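Local coordinates for RsfP (Uncultured bacterium, PDB 4GLF), which probably catalyses the phosphate-dependent cleavage of nucleosides as a trimeric enzyme of the phosphorylase superfamily, at residues N32-K37 and I49-L54; A14-I19 and V57-L62; S95-G100 and M198-E203; G23-Q28 and F61-G66. All coordinates share one frame; numbering follows the deposited sequence.

Interaction 1. Residues N32-K37 and I49-L54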
# COMPACT_ATOMS: atom_id res chain seq x y z
N ASN A 32 -5.40 -14.91 40.45
CA ASN A 32 -5.23 -13.53 40.88
C ASN A 32 -5.30 -12.63 39.66
O ASN A 32 -4.50 -11.71 39.52
CB ASN A 32 -3.93 -13.30 41.62
CG ASN A 32 -3.96 -13.88 43.02
OD1 ASN A 32 -4.83 -13.56 43.84
ND2 ASN A 32 -3.02 -14.77 43.30
N LYS A 33 -6.29 -12.92 38.81
CA LYS A 33 -6.67 -12.09 37.69
C LYS A 33 -6.83 -10.66 38.13
O LYS A 33 -7.54 -10.38 39.10
CB LYS A 33 -7.98 -12.59 37.12
CG LYS A 33 -7.84 -13.85 36.29
CD LYS A 33 -9.20 -14.46 36.04
CE LYS A 33 -9.06 -15.72 35.21
NZ LYS A 33 -9.80 -16.85 35.83
N ARG A 34 -6.10 -9.76 37.48
CA ARG A 34 -6.08 -8.34 37.79
C ARG A 34 -5.92 -7.49 36.52
O ARG A 34 -5.44 -7.99 35.54
CB ARG A 34 -4.97 -8.03 38.79
CG ARG A 34 -3.79 -8.97 38.77
CD ARG A 34 -2.60 -8.29 39.36
NE ARG A 34 -1.33 -8.97 39.22
CZ ARG A 34 -1.14 -10.27 39.17
NH1 ARG A 34 -2.15 -11.09 39.24
NH2 ARG A 34 0.07 -10.74 39.05
N SER A 35 -6.31 -6.22 36.55
CA SER A 35 -6.22 -5.35 35.37
C SER A 35 -5.26 -4.21 35.60
O SER A 35 -5.19 -3.70 36.72
CB SER A 35 -7.58 -4.72 35.13
OG SER A 35 -8.35 -5.71 34.51
N VAL A 36 -4.56 -3.76 34.57
CA VAL A 36 -3.71 -2.58 34.73
C VAL A 36 -3.92 -1.66 33.55
O VAL A 36 -4.00 -2.12 32.41
CB VAL A 36 -2.22 -2.93 34.96
CG1 VAL A 36 -2.08 -3.85 36.18
CG2 VAL A 36 -1.63 -3.63 33.75
N LYS A 37 -4.07 -0.37 33.84
CA LYS A 37 -4.23 0.68 32.84
C LYS A 37 -2.80 1.23 32.63
O LYS A 37 -2.14 1.66 33.56
CB LYS A 37 -5.20 1.73 33.42
CG LYS A 37 -5.48 2.97 32.57
CD LYS A 37 -6.56 2.82 31.51
CE LYS A 37 -6.18 3.65 30.27
NZ LYS A 37 -5.00 3.11 29.50
N ILE A 49 -4.61 -4.21 30.08
CA ILE A 49 -3.90 -5.51 30.14
C ILE A 49 -4.30 -6.30 31.41
O ILE A 49 -4.28 -5.76 32.54
CB ILE A 49 -2.38 -5.23 30.09
CG1 ILE A 49 -1.98 -4.83 28.66
CG2 ILE A 49 -1.56 -6.46 30.47
CD1 ILE A 49 -2.55 -3.52 28.18
N VAL A 50 -4.70 -7.55 31.23
CA VAL A 50 -4.99 -8.46 32.34
C VAL A 50 -3.70 -9.24 32.69
O VAL A 50 -2.98 -9.74 31.82
CB VAL A 50 -6.10 -9.47 31.98
CG1 VAL A 50 -6.33 -10.51 33.12
CG2 VAL A 50 -7.41 -8.74 31.64
N LEU A 51 -3.40 -9.32 33.97
CA LEU A 51 -2.23 -10.06 34.49
C LEU A 51 -2.76 -11.19 35.39
O LEU A 51 -3.77 -11.02 36.03
CB LEU A 51 -1.36 -9.16 35.34
CG LEU A 51 -0.67 -8.05 34.57
CD1 LEU A 51 -0.11 -7.02 35.53
CD2 LEU A 51 0.45 -8.65 33.77
N GLY A 52 -2.11 -12.34 35.39
CA GLY A 52 -2.44 -13.38 36.38
C GLY A 52 -1.34 -14.42 36.31
O GLY A 52 -0.39 -14.27 35.51
N GLU A 53 -1.45 -15.47 37.13
CA GLU A 53 -0.43 -16.49 37.15
C GLU A 53 -0.96 -17.82 36.63
O GLU A 53 -2.10 -18.24 36.94
CB GLU A 53 0.13 -16.68 38.57
CG GLU A 53 1.14 -15.59 38.91
CD GLU A 53 0.50 -14.23 39.21
OE1 GLU A 53 -0.58 -14.18 39.88
OE2 GLU A 53 1.09 -13.22 38.75
N LEU A 54 -0.11 -18.46 35.84
CA LEU A 54 -0.33 -19.83 35.35
C LEU A 54 0.75 -20.64 36.08
O LEU A 54 1.93 -20.47 35.81
CB LEU A 54 -0.17 -19.88 33.82
CG LEU A 54 -1.42 -19.55 33.00
CD1 LEU A 54 -1.19 -19.61 31.47
CD2 LEU A 54 -2.58 -20.46 33.42
O HOH W 1 -1.39 -15.84 41.72
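Oxygen OE2 of E53 is gripped by two groups, the guanidinium of R34 and the hydroxyl of T58 on the following strand. R34 NH2 reaches E53 OE2 at 2.7 Å in a salt bridge that uses the syn lone pair of the carboxylate and lies almost within the guanidinium plane. The two flat groups are nearly coplanar, 28° apart, which lines the N-H up with the oxygen; a charged pair suits this partly exposed edge. E53 bends at chi2 (75°), which folds its carboxylate back toward R34, whose chain runs extended from CG to NE. L51 CB lies over one face of the guanidinium, offset toward its rim. The other carboxylate oxygen, E53 OE1, takes a proton from a water that accepts one from N32 ND2. The backbones form a beta hairpin with a long connection, which gives the mixed sheet an antiparallel outer strand, 33-36. R34 and L51 make a hydrogen-bonded pair, with R34 N to L51 O at 3.0 Å and L51 N to R34 O at 2.9 Å. V36 N gives a further bond to I49 O, 2.9 Å long, while the return bond from I49 N is weak. Branched and apolar residues fill the face shared with R34: V36, its CG1 set beside its backbone N (chi1 -56°), meets L51 CD1 at 3.8 Å, and V36 CG2 rests 4.1 Å from I49 CB.

Interaction 2. Residues A14-I19 and V57-L62; sequences ADIAII and VTVAFL
I18 and F61 stand side by side on neighbouring parallel strands and point the same way, so the isoleucine lies against the flat of the aromatic ring. I18 CG1 sits over one ring face, 4.2 Å from the F61 centroid and 26° off the normal, a CH-pi contact, while I18 CB approaches F61 CD2 at 3.7 Å. Because CG1 lies beside the backbone N (chi1 -45°), it also meets V59 CG1 at 3.7 Å, the two side chains meeting at a slant. Farther back, I16 CD1 leans on V57 CG1. On the other face, A17 and A60 present only methyl groups, their CB atoms 3.9 Å apart, and this small size suits close cover by a helix. Main-chain bonds set this alignment, I18 N to A60 O at 2.7 Å and L62 N to I18 O at 2.8 Å, with A60 N bound to I16 O. At the start of the two segments a water accepts from D15 N and donates to T58 O. Strand 16-20 lies between the parallel strands 57-63 and 92-101, which helix 78-87 joins in a right-handed beta-alpha-beta crossover; L85 of that helix covers A17 and A60, while I253, V257 and I260 of helix 238-263 cover I18, V59 and I16.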
# COMPACT_ATOMS: atom_id res chain seq x y z
N ALA A 14 5.78 -8.83 33.91
CA ALA A 14 5.52 -10.09 33.28
C ALA A 14 6.58 -10.34 32.21
O ALA A 14 6.94 -9.45 31.45
CB ALA A 14 4.15 -10.08 32.66
N ASP A 15 7.06 -11.57 32.17
CA ASP A 15 8.07 -11.95 31.22
C ASP A 15 7.37 -12.35 29.90
O ASP A 15 8.02 -12.41 28.88
CB ASP A 15 8.75 -13.17 31.81
CG ASP A 15 9.99 -13.58 31.09
OD1 ASP A 15 10.89 -12.74 30.85
OD2 ASP A 15 10.10 -14.80 30.79
N ILE A 16 6.09 -12.72 29.97
CA ILE A 16 5.44 -13.34 28.83
C ILE A 16 4.11 -12.67 28.63
O ILE A 16 3.47 -12.35 29.62
CB ILE A 16 5.14 -14.83 29.09
CG1 ILE A 16 6.43 -15.62 29.42
CG2 ILE A 16 4.35 -15.44 27.92
CD1 ILE A 16 6.16 -16.97 30.09
N ALA A 17 3.70 -12.48 27.35
CA ALA A 17 2.38 -11.94 27.04
C ALA A 17 1.75 -12.63 25.93
O ALA A 17 2.42 -13.08 24.97
CB ALA A 17 2.45 -10.44 26.73
N ILE A 18 0.42 -12.74 26.06
CA ILE A 18 -0.44 -13.25 25.01
C ILE A 18 -1.32 -12.10 24.43
O ILE A 18 -1.99 -11.37 25.19
CB ILE A 18 -1.36 -14.31 25.62
CG1 ILE A 18 -0.52 -15.26 26.54
CG2 ILE A 18 -2.20 -15.03 24.55
CD1 ILE A 18 0.50 -16.06 25.71
N ILE A 19 -1.35 -12.00 23.09
CA ILE A 19 -2.19 -11.06 22.36
C ILE A 19 -3.22 -11.83 21.62
O ILE A 19 -2.93 -12.68 20.76
CB ILE A 19 -1.38 -10.14 21.37
CG1 ILE A 19 -0.20 -9.50 22.06
CG2 ILE A 19 -2.30 -9.11 20.65
CD1 ILE A 19 0.67 -8.66 21.12
N VAL A 57 3.62 -18.56 37.27
CA VAL A 57 4.31 -17.71 36.26
C VAL A 57 3.35 -16.56 35.90
O VAL A 57 2.22 -16.82 35.52
CB VAL A 57 4.58 -18.52 34.96
CG1 VAL A 57 5.32 -17.66 33.91
CG2 VAL A 57 5.33 -19.82 35.28
N THR A 58 3.79 -15.31 35.98
CA THR A 58 2.92 -14.16 35.62
C THR A 58 2.85 -13.96 34.08
O THR A 58 3.88 -13.86 33.44
CB THR A 58 3.38 -12.85 36.34
OG1 THR A 58 3.30 -13.06 37.76
CG2 THR A 58 2.43 -11.67 36.02
N VAL A 59 1.64 -13.90 33.52
CA VAL A 59 1.44 -13.71 32.06
C VAL A 59 0.54 -12.47 31.90
O VAL A 59 -0.39 -12.29 32.72
CB VAL A 59 0.67 -14.92 31.50
CG1 VAL A 59 0.66 -14.88 30.00
CG2 VAL A 59 1.24 -16.27 31.99
N ALA A 60 0.87 -11.58 30.94
CA ALA A 60 0.01 -10.44 30.51
C ALA A 60 -0.89 -10.89 29.33
O ALA A 60 -0.42 -11.52 28.37
CB ALA A 60 0.88 -9.25 30.08
N PHE A 61 -2.19 -10.60 29.38
CA PHE A 61 -3.09 -10.91 28.26
C PHE A 61 -3.59 -9.58 27.76
O PHE A 61 -4.07 -8.75 28.57
CB PHE A 61 -4.31 -11.73 28.67
CG PHE A 61 -3.97 -13.16 29.04
CD1 PHE A 61 -3.36 -13.44 30.27
CD2 PHE A 61 -4.15 -14.21 28.12
CE1 PHE A 61 -3.00 -14.76 30.58
CE2 PHE A 61 -3.85 -15.55 28.48
CZ PHE A 61 -3.25 -15.82 29.67
N LEU A 62 -3.52 -9.39 26.45
CA LEU A 62 -3.95 -8.13 25.84
C LEU A 62 -4.98 -8.50 24.77
O LEU A 62 -4.70 -9.31 23.86
CB LEU A 62 -2.79 -7.37 25.21
CG LEU A 62 -3.01 -5.90 24.73
CD1 LEU A 62 -1.68 -5.14 24.54
CD2 LEU A 62 -3.73 -5.94 23.39
O HOH W 2 6.31 -13.57 33.88

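Interaction 3. Residues S95-G100 and M198-E203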
# COMPACT_ATOMS: atom_id res chain seq x y z
N SER A 95 1.29 -14.30 19.87
CA SER A 95 0.14 -13.65 19.26
C SER A 95 -0.86 -14.70 18.72
O SER A 95 -0.49 -15.59 17.94
CB SER A 95 0.63 -12.82 18.08
OG SER A 95 -0.54 -12.37 17.37
N VAL A 96 -2.11 -14.61 19.07
CA VAL A 96 -3.03 -15.64 18.69
C VAL A 96 -4.00 -15.00 17.74
O VAL A 96 -4.58 -13.95 18.05
CB VAL A 96 -3.77 -16.22 19.92
CG1 VAL A 96 -4.83 -17.23 19.51
CG2 VAL A 96 -2.76 -16.88 20.88
N SER A 97 -4.18 -15.56 16.54
CA SER A 97 -5.10 -14.89 15.61
C SER A 97 -5.89 -15.81 14.66
O SER A 97 -5.42 -16.91 14.30
CB SER A 97 -4.38 -13.77 14.88
OG SER A 97 -3.49 -14.28 13.93
N ALA A 98 -7.08 -15.36 14.27
CA ALA A 98 -7.94 -16.17 13.35
C ALA A 98 -7.43 -15.95 11.93
O ALA A 98 -7.04 -14.80 11.59
CB ALA A 98 -9.43 -15.78 13.50
N VAL A 99 -7.36 -17.00 11.10
CA VAL A 99 -6.81 -16.84 9.74
C VAL A 99 -7.64 -17.66 8.74
O VAL A 99 -8.40 -18.61 9.10
CB VAL A 99 -5.27 -17.22 9.59
CG1 VAL A 99 -4.37 -16.31 10.42
CG2 VAL A 99 -5.05 -18.69 9.92
N GLY A 100 -7.58 -17.22 7.49
CA GLY A 100 -8.21 -17.95 6.39
C GLY A 100 -7.08 -18.84 5.84
O GLY A 100 -5.89 -18.44 5.86
N MET A 198 -5.28 -10.27 9.21
CA MET A 198 -5.33 -8.85 9.14
C MET A 198 -4.56 -8.14 10.26
O MET A 198 -4.60 -6.90 10.28
CB MET A 198 -6.82 -8.41 9.18
CG MET A 198 -7.57 -8.95 7.99
SD MET A 198 -9.25 -8.32 8.02
CE MET A 198 -9.89 -9.26 6.64
N THR A 199 -3.99 -8.88 11.22
CA THR A 199 -3.52 -8.26 12.49
C THR A 199 -2.04 -8.41 12.87
O THR A 199 -1.58 -7.64 13.72
CB THR A 199 -4.35 -8.76 13.73
OG1 THR A 199 -4.24 -10.19 13.79
CG2 THR A 199 -5.80 -8.35 13.61
N ASN A 200 -1.28 -9.35 12.29
CA ASN A 200 0.02 -9.61 12.85
C ASN A 200 1.07 -8.68 12.24
O ASN A 200 2.21 -8.67 12.68
CB ASN A 200 0.35 -11.10 12.79
CG ASN A 200 -0.43 -11.90 13.88
OD1 ASN A 200 -0.04 -12.98 14.22
ND2 ASN A 200 -1.52 -11.31 14.46
N MET A 201 0.65 -7.88 11.25
CA MET A 201 1.42 -6.71 10.85
C MET A 201 0.64 -5.48 11.13
O MET A 201 -0.56 -5.42 10.75
CB MET A 201 1.84 -6.75 9.33
CG MET A 201 2.94 -7.83 9.09
SD MET A 201 4.58 -7.25 9.71
CE MET A 201 5.64 -8.52 9.04
N PRO A 202 1.27 -4.44 11.73
CA PRO A 202 2.73 -4.24 12.06
C PRO A 202 3.17 -4.81 13.43
O PRO A 202 4.30 -4.57 13.82
CB PRO A 202 2.87 -2.71 12.09
CG PRO A 202 1.51 -2.27 12.65
CD PRO A 202 0.48 -3.22 12.01
N GLU A 203 2.31 -5.57 14.09
CA GLU A 203 2.62 -6.14 15.41
C GLU A 203 4.02 -6.79 15.43
O GLU A 203 4.84 -6.50 16.30
CB GLU A 203 1.56 -7.22 15.74
CG GLU A 203 0.84 -6.97 17.01
CD GLU A 203 -0.30 -7.96 17.30
OE1 GLU A 203 -0.10 -9.18 17.12
OE2 GLU A 203 -1.39 -7.49 17.73
O HOH W 3 -6.66 -11.62 11.44
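S95 and N200 bring the central strand 92-101 of the alpha/beta fold of the phosphorylase superfamily against the start of helix 200-209, and the contact divides into a close polar end and a looser watery one. At the close end the S95 hydroxyl, carried anti to the backbone N (chi1 171°), lies 3.2 Å from E203 OE1 and equally 3.2 Å from N200 OD1. A small hydroxyl suits this buried place, where carboxylate, amide and further polar groups converge. E203 is held from outside the two segments, by R64 in a salt bridge and by the hydroxyl of Y214, so both carboxylate oxygens are held and the group's rotation is fixed, while N200 OD1 accepts a bond from T216. Replacing N200 by leucine would remove the amide, and T216 OG1 would probably lose its acceptor while the serine hydroxyls faced an apolar branch. Next along the strand the fit slackens: S97 CB touches T199 OG1 at 3.7 Å, and S97 OG stays 3.6 Å from N200 ND2. At the far end A98 is exposed, and M198 packs on H136 of the second subunit, which places this side at the subunit interface. Here the two segments meet through a water, which accepts a proton from M198 N at 2.9 Å and donates to A98 O at 3.2 Å.

Interaction 4. Residues G23-Q28 and F61-G66; sequences GLYQMQ and FLTRHG
Y25 and F61 bring the two backbones closest, with their CA atoms 6.4 Å apart, and no hydrogen bond crosses between the segments. Residues 23-28 form an irregular loop that bends through an inverse gamma turn centred on Q26, and G23 has a positive phi (78°) that would press a CB against the preceding carbonyl oxygen. Across from it, strand 57-63 ends and runs into a type I beta turn from T63 to G66, closed by G66 N to T63 O at 3.1 Å. Y25 approaches F61 with its CB: this atom stands over the ring face opposite I18, 3.6 Å from the centroid and 18° off the normal, in a CH-pi contact. The loop follows the first strand of the phosphorylase fold, a glycine-rich connection that in related enzymes lies by the phosphate site. The Y25 ring itself crosses F61 obliquely, because CG is placed between the backbone N and the carbonyl carbon (chi1 62°), and its edge is turned to T63, with CE1 at 4.1 Å from T63 OG1. M27 sends an extended, flexible thioether chain across F61 at about a right angle, its CE 3.7 Å from F61 CZ. L24 adds its CB, 4.1 Å from F61 CD2, while its carbonyl oxygen is bound by Q250. With an alanine in place of F61 the ring is gone, and a gap would probably open between Y25 and I18, and M27 CE would lose its contact with the ring.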
# COMPACT_ATOMS: atom_id res chain seq x y z
N GLY A 23 -10.79 -13.48 27.18
CA GLY A 23 -11.18 -14.79 27.63
C GLY A 23 -10.27 -15.86 27.12
O GLY A 23 -10.51 -17.02 27.30
N LEU A 24 -9.19 -15.44 26.50
CA LEU A 24 -8.02 -16.26 26.39
C LEU A 24 -7.56 -16.40 27.83
O LEU A 24 -7.06 -17.41 28.23
CB LEU A 24 -6.94 -15.60 25.53
CG LEU A 24 -6.90 -15.89 24.04
CD1 LEU A 24 -5.69 -15.24 23.43
CD2 LEU A 24 -6.89 -17.36 23.75
N TYR A 25 -7.75 -15.34 28.59
CA TYR A 25 -7.39 -15.34 29.99
C TYR A 25 -8.51 -15.87 30.92
O TYR A 25 -8.31 -15.95 32.09
CB TYR A 25 -7.01 -13.92 30.45
CG TYR A 25 -8.16 -12.93 30.31
CD1 TYR A 25 -8.24 -12.14 29.18
CD2 TYR A 25 -9.17 -12.82 31.28
CE1 TYR A 25 -9.26 -11.24 29.00
CE2 TYR A 25 -10.22 -11.92 31.11
CZ TYR A 25 -10.25 -11.14 29.96
OH TYR A 25 -11.24 -10.22 29.67
N GLN A 26 -9.68 -16.19 30.40
CA GLN A 26 -10.80 -16.55 31.23
C GLN A 26 -10.78 -18.07 31.47
O GLN A 26 -11.49 -18.84 30.81
CB GLN A 26 -12.11 -16.07 30.62
CG GLN A 26 -12.46 -14.63 31.00
CD GLN A 26 -13.30 -13.95 29.94
OE1 GLN A 26 -14.07 -14.59 29.23
NE2 GLN A 26 -13.12 -12.64 29.80
N MET A 27 -9.93 -18.48 32.40
CA MET A 27 -9.71 -19.89 32.72
C MET A 27 -9.34 -19.93 34.18
O MET A 27 -8.53 -19.09 34.64
CB MET A 27 -8.56 -20.47 31.89
CG MET A 27 -7.38 -19.52 31.71
SD MET A 27 -6.09 -20.34 30.76
CE MET A 27 -5.02 -18.98 30.34
N GLN A 28 -9.92 -20.90 34.89
CA GLN A 28 -9.73 -21.02 36.34
C GLN A 28 -8.26 -21.22 36.71
O GLN A 28 -7.84 -20.78 37.77
CB GLN A 28 -10.60 -22.13 36.94
CG GLN A 28 -10.72 -22.10 38.46
CD GLN A 28 -11.25 -23.39 39.03
OE1 GLN A 28 -11.43 -24.37 38.31
NE2 GLN A 28 -11.52 -23.40 40.34
N PHE A 61 -2.19 -10.60 29.38
CA PHE A 61 -3.09 -10.91 28.26
C PHE A 61 -3.59 -9.58 27.76
O PHE A 61 -4.07 -8.75 28.57
CB PHE A 61 -4.31 -11.73 28.67
CG PHE A 61 -3.97 -13.16 29.04
CD1 PHE A 61 -3.36 -13.44 30.27
CD2 PHE A 61 -4.15 -14.21 28.12
CE1 PHE A 61 -3.00 -14.76 30.58
CE2 PHE A 61 -3.85 -15.55 28.48
CZ PHE A 61 -3.25 -15.82 29.67
N LEU A 62 -3.52 -9.39 26.45
CA LEU A 62 -3.95 -8.13 25.84
C LEU A 62 -4.98 -8.50 24.77
O LEU A 62 -4.70 -9.31 23.86
CB LEU A 62 -2.79 -7.37 25.21
CG LEU A 62 -3.01 -5.90 24.73
CD1 LEU A 62 -1.68 -5.14 24.54
CD2 LEU A 62 -3.73 -5.94 23.39
N THR A 63 -6.19 -7.95 24.89
CA THR A 63 -7.26 -8.21 23.92
C THR A 63 -7.06 -7.23 22.78
O THR A 63 -7.39 -6.06 22.91
CB THR A 63 -8.61 -7.98 24.60
OG1 THR A 63 -8.66 -8.86 25.73
CG2 THR A 63 -9.78 -8.29 23.61
N ARG A 64 -6.48 -7.71 21.71
CA ARG A 64 -6.14 -6.91 20.56
C ARG A 64 -7.27 -5.98 20.06
O ARG A 64 -7.03 -4.80 19.72
CB ARG A 64 -5.77 -7.92 19.41
CG ARG A 64 -5.13 -7.20 18.25
CD ARG A 64 -4.86 -8.13 17.08
NE ARG A 64 -3.63 -8.92 17.27
CZ ARG A 64 -3.61 -10.24 17.44
NH1 ARG A 64 -4.75 -10.93 17.47
NH2 ARG A 64 -2.43 -10.88 17.58
N HIS A 65 -8.48 -6.53 19.92
CA HIS A 65 -9.60 -5.75 19.36
C HIS A 65 -10.45 -4.99 20.36
O HIS A 65 -11.47 -4.42 19.97
CB HIS A 65 -10.50 -6.62 18.51
CG HIS A 65 -9.81 -7.13 17.28
ND1 HIS A 65 -9.66 -6.38 16.15
CD2 HIS A 65 -9.10 -8.32 17.06
CE1 HIS A 65 -8.94 -7.09 15.24
NE2 HIS A 65 -8.62 -8.28 15.80
N GLY A 66 -10.02 -4.99 21.63
CA GLY A 66 -10.71 -4.32 22.72
C GLY A 66 -11.87 -5.18 23.23
O GLY A 66 -12.21 -6.20 22.61

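How the interactions relate
Interaction 1 is the most exposed of the four, an antiparallel margin where a salt bridge and water stand beside a few apolar contacts. Interaction 2 is buried, its touching side chains almost all apolar over a backbone held by parallel-strand hydrogen bonds, and the two are joined because strands 49-54 and 57-63 are neighbours in the sheet. Interaction 4 uses the same strand as interaction 2, sharing F61 and L62, but sets it against a loop and relies on packing without cross-segment hydrogen bonds. Interaction 3, nearest the centre of the chain, is buried yet polar; R64 NH1 of interaction 4 is hydrogen-bonded to its V96 O, while I19 O of interaction 2 pairs with V96 N.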